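Local coordinates for hypothetical protein (Staphylococcus aureus subsp. aureus, PDB 2IL5), which is of unknown function but belongs to the Activator of Hsp90 ATPase homolog 1-like family, whose Bet v 1-like relatives often hold small hydrophobic molecules, at residues E31-K36 against V90-G95; E27-A32 against D159-V164. All coordinates share one frame; numbering follows the deposited sequence.

In the fold
From the N terminus the chain runs through strand 12-22 and enters helix 26-32, the starting point of both contacts. Interaction 1 closes the shorter loop: residues 31-36, which begin in this helix, meet strand 89-94 after an excursion through helix 36-39 and strands 50-55, 62-68 and 74-85. Interaction 2 closes the longer one, since 27-32 waits for helix 136-166 near the C terminus, so the smaller loop lies inside the larger, with E31 and A32 shared. Between them they join residues 27-34 to the sheet and to the long helix. The two also touch directly, W33 NE1 lying 3.6 Å from M161 SE and V90 CG2 3.6 Å from Y30 CE2.

Interaction 1: E31-K36 against V90-G95; sequences EAWTKK and VKMTIG
With chi1 at -79°, W33 sets CG opposite its carbonyl carbon and swings the indole inward toward the strand; M92, a selenomethionine, leaves strand 89-94 with CG wedged between its backbone N and carbonyl carbon (chi1 64°), and its chain then bends at chi3. The two side chains meet at about a right angle. The selenium comes to the rim of the indole, in the ring plane, 3.9 Å from W33 CE3 and equally close to CZ3. Measured from the six-membered ring, M92 SE sits 5.1 Å from the centroid and 85° off the normal, an edge-on Met-aromatic contact.

In the helix-grip arrangement of Bet v 1-like proteins, an antiparallel sheet curves round a long C-terminal helix, and this pair belongs to the buried interior between them. W33 also meets the rings of W42 and F110 edge-to-face, while F158 from helix 136-166 adds a further neighbour.

Beside the indole, V90 points a single methyl at the turn: its CG2 lies 4.0 Å from T34 CG2 and 4.3 Å from W33 CB. T34 divides its side chain, giving the methyl to the strand and its hydroxyl to Y30 O in the preceding helical turn. The backbone T34 N is bonded to E31 O, three residues back, at 3.0 Å.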
loop_
_atom_site.group_PDB
_atom_site.type_symbol
_atom_site.label_atom_id
_atom_site.label_comp_id
_atom_site.label_asym_id
_atom_site.label_seq_id
_atom_site.Cartn_x
_atom_site.Cartn_y
_atom_site.Cartn_z
ATOM N N GLU A 31 -11.737 5.921 4.157
ATOM C CA GLU A 31 -11.592 5.571 5.563
ATOM C C GLU A 31 -10.657 4.365 5.810
ATOM O O GLU A 31 -9.856 4.383 6.763
ATOM C CB GLU A 31 -12.970 5.304 6.174
ATOM C CG GLU A 31 -12.987 5.214 7.710
ATOM C CD GLU A 31 -14.413 5.049 8.317
ATOM O OE1 GLU A 31 -15.151 4.097 7.970
ATOM O OE2 GLU A 31 -14.779 5.875 9.172
ATOM N N ALA A 32 -10.763 3.327 4.973
ATOM C CA ALA A 32 -9.913 2.119 5.090
ATOM C C ALA A 32 -8.422 2.442 5.131
ATOM O O ALA A 32 -7.654 1.735 5.797
ATOM C CB ALA A 32 -10.213 1.152 3.951
ATOM N N TRP A 33 -8.051 3.543 4.445
ATOM C CA TRP A 33 -6.680 3.980 4.194
ATOM C C TRP A 33 -6.181 4.921 5.260
ATOM O O TRP A 33 -4.991 5.210 5.314
ATOM C CB TRP A 33 -6.548 4.702 2.825
ATOM C CG TRP A 33 -6.487 3.748 1.616
ATOM C CD1 TRP A 33 -7.560 3.188 0.938
ATOM C CD2 TRP A 33 -5.305 3.272 0.950
ATOM N NE1 TRP A 33 -7.104 2.401 -0.106
ATOM C CE2 TRP A 33 -5.730 2.429 -0.117
ATOM C CE3 TRP A 33 -3.926 3.466 1.148
ATOM C CZ2 TRP A 33 -4.808 1.788 -0.990
ATOM C CZ3 TRP A 33 -3.007 2.807 0.279
ATOM C CH2 TRP A 33 -3.455 1.983 -0.759
ATOM N N THR A 34 -7.095 5.411 6.092
ATOM C CA THR A 34 -6.778 6.575 6.925
ATOM C C THR A 34 -7.227 6.406 8.346
ATOM O O THR A 34 -7.047 7.304 9.174
ATOM C CB THR A 34 -7.369 7.902 6.349
ATOM O OG1 THR A 34 -8.768 7.751 6.174
ATOM C CG2 THR A 34 -6.695 8.278 5.015
ATOM N N LYS A 35 -7.810 5.249 8.621
ATOM C CA LYS A 35 -8.141 4.872 9.974
ATOM C C LYS A 35 -7.334 3.705 10.500
ATOM O O LYS A 35 -7.417 2.586 9.978
ATOM C CB LYS A 35 -9.635 4.584 10.103
ATOM C CG LYS A 35 -10.347 5.631 10.935
ATOM C CD LYS A 35 -9.776 5.604 12.386
ATOM C CE LYS A 35 -10.076 4.265 13.115
ATOM N NZ LYS A 35 -9.133 3.935 14.246
ATOM N N LYS A 36 -6.584 3.981 11.565
ATOM C CA LYS A 36 -5.713 3.020 12.264
ATOM C C LYS A 36 -6.287 1.619 12.507
ATOM O O LYS A 36 -5.660 0.606 12.185
ATOM C CB LYS A 36 -5.319 3.608 13.610
ATOM C CG LYS A 36 -3.955 3.219 14.071
ATOM C CD LYS A 36 -3.929 3.015 15.546
ATOM C CE LYS A 36 -4.201 4.291 16.281
ATOM N NZ LYS A 36 -4.716 3.974 17.618
ATOM N N VAL A 90 -5.062 9.909 -1.372
ATOM C CA VAL A 90 -3.960 9.657 -0.463
ATOM C C VAL A 90 -2.635 9.485 -1.262
ATOM O O VAL A 90 -2.556 8.675 -2.191
ATOM C CB VAL A 90 -4.218 8.388 0.442
ATOM C CG1 VAL A 90 -3.040 8.150 1.379
ATOM C CG2 VAL A 90 -5.496 8.515 1.244
ATOM N N LYS A 91 -1.645 10.307 -0.924
ATOM C CA LYS A 91 -0.236 10.107 -1.292
ATOM C C LYS A 91 0.557 9.816 -0.017
ATOM O O LYS A 91 0.539 10.597 0.945
ATOM C CB LYS A 91 0.348 11.315 -2.001
ATOM C CG LYS A 91 1.781 11.148 -2.528
ATOM C CD LYS A 91 2.198 12.500 -3.223
ATOM C CE LYS A 91 3.662 12.598 -3.666
ATOM N NZ LYS A 91 4.165 11.234 -4.157
HETATM N N MSE A 92 1.217 8.666 -0.005
HETATM C CA MSE A 92 1.978 8.249 1.127
HETATM C C MSE A 92 3.278 7.573 0.667
HETATM O O MSE A 92 3.415 7.190 -0.516
HETATM C CB MSE A 92 1.128 7.347 2.045
HETATM C CG MSE A 92 0.690 6.043 1.445
HETATM SE SE MSE A 92 -0.640 5.109 2.435
HETATM C CE MSE A 92 0.407 4.815 4.038
ATOM N N THR A 93 4.240 7.489 1.591
ATOM C CA THR A 93 5.434 6.683 1.394
ATOM C C THR A 93 5.398 5.324 2.131
ATOM O O THR A 93 4.720 5.138 3.183
ATOM C CB THR A 93 6.743 7.393 1.773
ATOM O OG1 THR A 93 6.925 7.360 3.188
ATOM C CG2 THR A 93 6.800 8.815 1.264
ATOM N N ILE A 94 6.096 4.382 1.506
ATOM C CA ILE A 94 6.533 3.114 2.113
ATOM C C ILE A 94 8.038 3.272 2.230
ATOM O O ILE A 94 8.745 3.367 1.242
ATOM C CB ILE A 94 6.219 1.926 1.236
ATOM C CG1 ILE A 94 4.719 1.749 1.112
ATOM C CG2 ILE A 94 6.799 0.637 1.859
ATOM C CD1 ILE A 94 4.137 0.739 2.155
ATOM N N GLY A 95 8.529 3.403 3.449
ATOM C CA GLY A 95 9.905 3.834 3.634
ATOM C C GLY A 95 9.959 5.230 4.192
ATOM O O GLY A 95 9.151 6.100 3.872
#

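Interaction 2: E27-A32 against D159-V164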
loop_
_atom_site.group_PDB
_atom_site.type_symbol
_atom_site.label_atom_id
_atom_site.label_comp_id
_atom_site.label_asym_id
_atom_site.label_seq_id
_atom_site.Cartn_x
_atom_site.Cartn_y
_atom_site.Cartn_z
ATOM N N GLU A 27 -16.005 7.669 0.578
ATOM C CA GLU A 27 -15.833 7.797 2.011
ATOM C C GLU A 27 -15.506 6.510 2.775
ATOM O O GLU A 27 -14.705 6.544 3.709
ATOM C CB GLU A 27 -17.098 8.390 2.619
ATOM C CG GLU A 27 -17.296 7.979 4.068
ATOM C CD GLU A 27 -18.306 8.808 4.789
ATOM O OE1 GLU A 27 -19.457 8.911 4.305
ATOM O OE2 GLU A 27 -17.948 9.337 5.858
ATOM N N LEU A 28 -16.185 5.409 2.441
ATOM C CA LEU A 28 -15.918 4.111 3.100
ATOM C C LEU A 28 -14.570 3.524 2.682
ATOM O O LEU A 28 -13.843 3.005 3.523
ATOM C CB LEU A 28 -17.050 3.103 2.895
ATOM C CG LEU A 28 -18.315 3.315 3.754
ATOM C CD1 LEU A 28 -19.311 2.244 3.419
ATOM C CD2 LEU A 28 -18.061 3.346 5.281
ATOM N N VAL A 29 -14.241 3.622 1.393
ATOM C CA VAL A 29 -12.925 3.209 0.912
ATOM C C VAL A 29 -11.785 4.104 1.422
ATOM O O VAL A 29 -10.731 3.598 1.816
ATOM C CB VAL A 29 -12.881 3.077 -0.624
ATOM C CG1 VAL A 29 -11.523 2.510 -1.056
ATOM C CG2 VAL A 29 -14.013 2.142 -1.080
ATOM N N TYR A 30 -12.004 5.419 1.435
ATOM C CA TYR A 30 -10.998 6.379 1.900
ATOM C C TYR A 30 -10.697 6.133 3.363
ATOM O O TYR A 30 -9.553 6.151 3.766
ATOM C CB TYR A 30 -11.464 7.823 1.660
ATOM C CG TYR A 30 -10.510 8.908 2.154
ATOM C CD1 TYR A 30 -10.692 9.520 3.417
ATOM C CD2 TYR A 30 -9.442 9.353 1.350
ATOM C CE1 TYR A 30 -9.820 10.506 3.880
ATOM C CE2 TYR A 30 -8.561 10.333 1.797
ATOM C CZ TYR A 30 -8.744 10.913 3.053
ATOM O OH TYR A 30 -7.869 11.917 3.471
ATOM N N GLU A 31 -11.737 5.921 4.157
ATOM C CA GLU A 31 -11.592 5.571 5.563
ATOM C C GLU A 31 -10.657 4.365 5.810
ATOM O O GLU A 31 -9.856 4.383 6.763
ATOM C CB GLU A 31 -12.970 5.304 6.174
ATOM C CG GLU A 31 -12.987 5.214 7.710
ATOM C CD GLU A 31 -14.413 5.049 8.317
ATOM O OE1 GLU A 31 -15.151 4.097 7.970
ATOM O OE2 GLU A 31 -14.779 5.875 9.172
ATOM N N ALA A 32 -10.763 3.327 4.973
ATOM C CA ALA A 32 -9.913 2.119 5.090
ATOM C C ALA A 32 -8.422 2.442 5.131
ATOM O O ALA A 32 -7.654 1.735 5.797
ATOM C CB ALA A 32 -10.213 1.152 3.951
ATOM N N ASP A 159 -8.085 -7.057 -1.433
ATOM C CA ASP A 159 -9.245 -7.883 -1.253
ATOM C C ASP A 159 -9.506 -8.214 0.240
ATOM O O ASP A 159 -10.646 -8.313 0.683
ATOM C CB ASP A 159 -9.469 -8.947 -2.368
ATOM C CG ASP A 159 -8.492 -10.091 -2.360
ATOM O OD1 ASP A 159 -8.115 -10.608 -1.284
ATOM O OD2 ASP A 159 -8.169 -10.563 -3.477
ATOM N N LYS A 160 -8.432 -8.212 1.020
ATOM C CA LYS A 160 -8.542 -8.090 2.461
ATOM C C LYS A 160 -9.187 -6.768 2.928
ATOM O O LYS A 160 -10.087 -6.771 3.750
ATOM C CB LYS A 160 -7.175 -8.254 3.069
ATOM C CG LYS A 160 -7.177 -8.304 4.552
ATOM C CD LYS A 160 -6.420 -9.518 5.021
ATOM C CE LYS A 160 -4.910 -9.374 5.043
ATOM N NZ LYS A 160 -4.446 -10.726 5.593
HETATM N N MSE A 161 -8.709 -5.641 2.424
HETATM C CA MSE A 161 -9.357 -4.370 2.651
HETATM C C MSE A 161 -10.867 -4.412 2.312
HETATM O O MSE A 161 -11.674 -3.819 3.018
HETATM C CB MSE A 161 -8.659 -3.252 1.851
HETATM C CG MSE A 161 -9.232 -1.830 2.099
HETATM SE SE MSE A 161 -8.826 -0.679 0.575
HETATM C CE MSE A 161 -10.097 -1.309 -0.744
ATOM N N TYR A 162 -11.228 -5.088 1.227
ATOM C CA TYR A 162 -12.615 -5.187 0.811
ATOM C C TYR A 162 -13.548 -5.837 1.887
ATOM O O TYR A 162 -14.631 -5.318 2.146
ATOM C CB TYR A 162 -12.734 -5.904 -0.545
ATOM C CG TYR A 162 -14.177 -6.159 -0.958
ATOM C CD1 TYR A 162 -14.858 -5.267 -1.793
ATOM C CD2 TYR A 162 -14.877 -7.279 -0.482
ATOM C CE1 TYR A 162 -16.199 -5.497 -2.160
ATOM C CE2 TYR A 162 -16.200 -7.503 -0.836
ATOM C CZ TYR A 162 -16.852 -6.605 -1.675
ATOM O OH TYR A 162 -18.167 -6.836 -2.025
ATOM N N HIS A 163 -13.110 -6.949 2.488
ATOM C CA HIS A 163 -13.854 -7.628 3.546
ATOM C C HIS A 163 -13.872 -6.855 4.847
ATOM O O HIS A 163 -14.867 -6.874 5.537
ATOM C CB HIS A 163 -13.326 -9.032 3.776
ATOM C CG HIS A 163 -13.511 -9.935 2.600
ATOM N ND1 HIS A 163 -14.673 -10.650 2.386
ATOM C CD2 HIS A 163 -12.689 -10.229 1.566
ATOM C CE1 HIS A 163 -14.551 -11.359 1.276
ATOM N NE2 HIS A 163 -13.356 -11.117 0.756
ATOM N N VAL A 164 -12.797 -6.148 5.174
ATOM C CA VAL A 164 -12.792 -5.279 6.347
ATOM C C VAL A 164 -13.868 -4.203 6.174
ATOM O O VAL A 164 -14.564 -3.860 7.131
ATOM C CB VAL A 164 -11.413 -4.611 6.556
ATOM C CG1 VAL A 164 -11.506 -3.416 7.555
ATOM C CG2 VAL A 164 -10.357 -5.645 6.978
#
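V29, through CG1, and A32, through CB, meet M161, a selenomethionine of the long C-terminal helix, where the short helix 26-32 packs against helix 136-166 in this Bet v 1-like, helix-grip fold. The chain enters this part of the short helix at E27, whose carbonyl O takes the amide of E31 at 3.1 Å. At L28, the next carbonyl along, the winding is looser: L28 O and V29 O each hold the amide of A32 by a weak bond.

V29 is the first to reach across. Its CG1 lies opposite the backbone N (chi1 -174°) and comes 4.1 Å from the terminal methyl CE of M161, the two side chains crossing at about a right angle. The same valine also leans on Y22 of strand 12-22 and on T118 and M120 of strand 118-128, so it packs against two strands of the sheet as well as against the long helix. Y30 and E31 follow on other sides of the helix, and the E31 side chain rests on L38 of helix 36-39.

A32 brings the backbones nearest, its CA 7.0 Å from that of M161, an approach that its small side chain permits. The methyl points at the long helix, while A32 O is bonded to the indole NE1 of W42. M161 extends from its own helix with CG opposite the backbone N, then bends at chi3 (75°), which turns the terminal methyl toward V29. The nearer part of its chain remains over the alanine: A32 CB touches M161 CG at 3.6 Å and the selenium, M161 SE, at 4.1 Å.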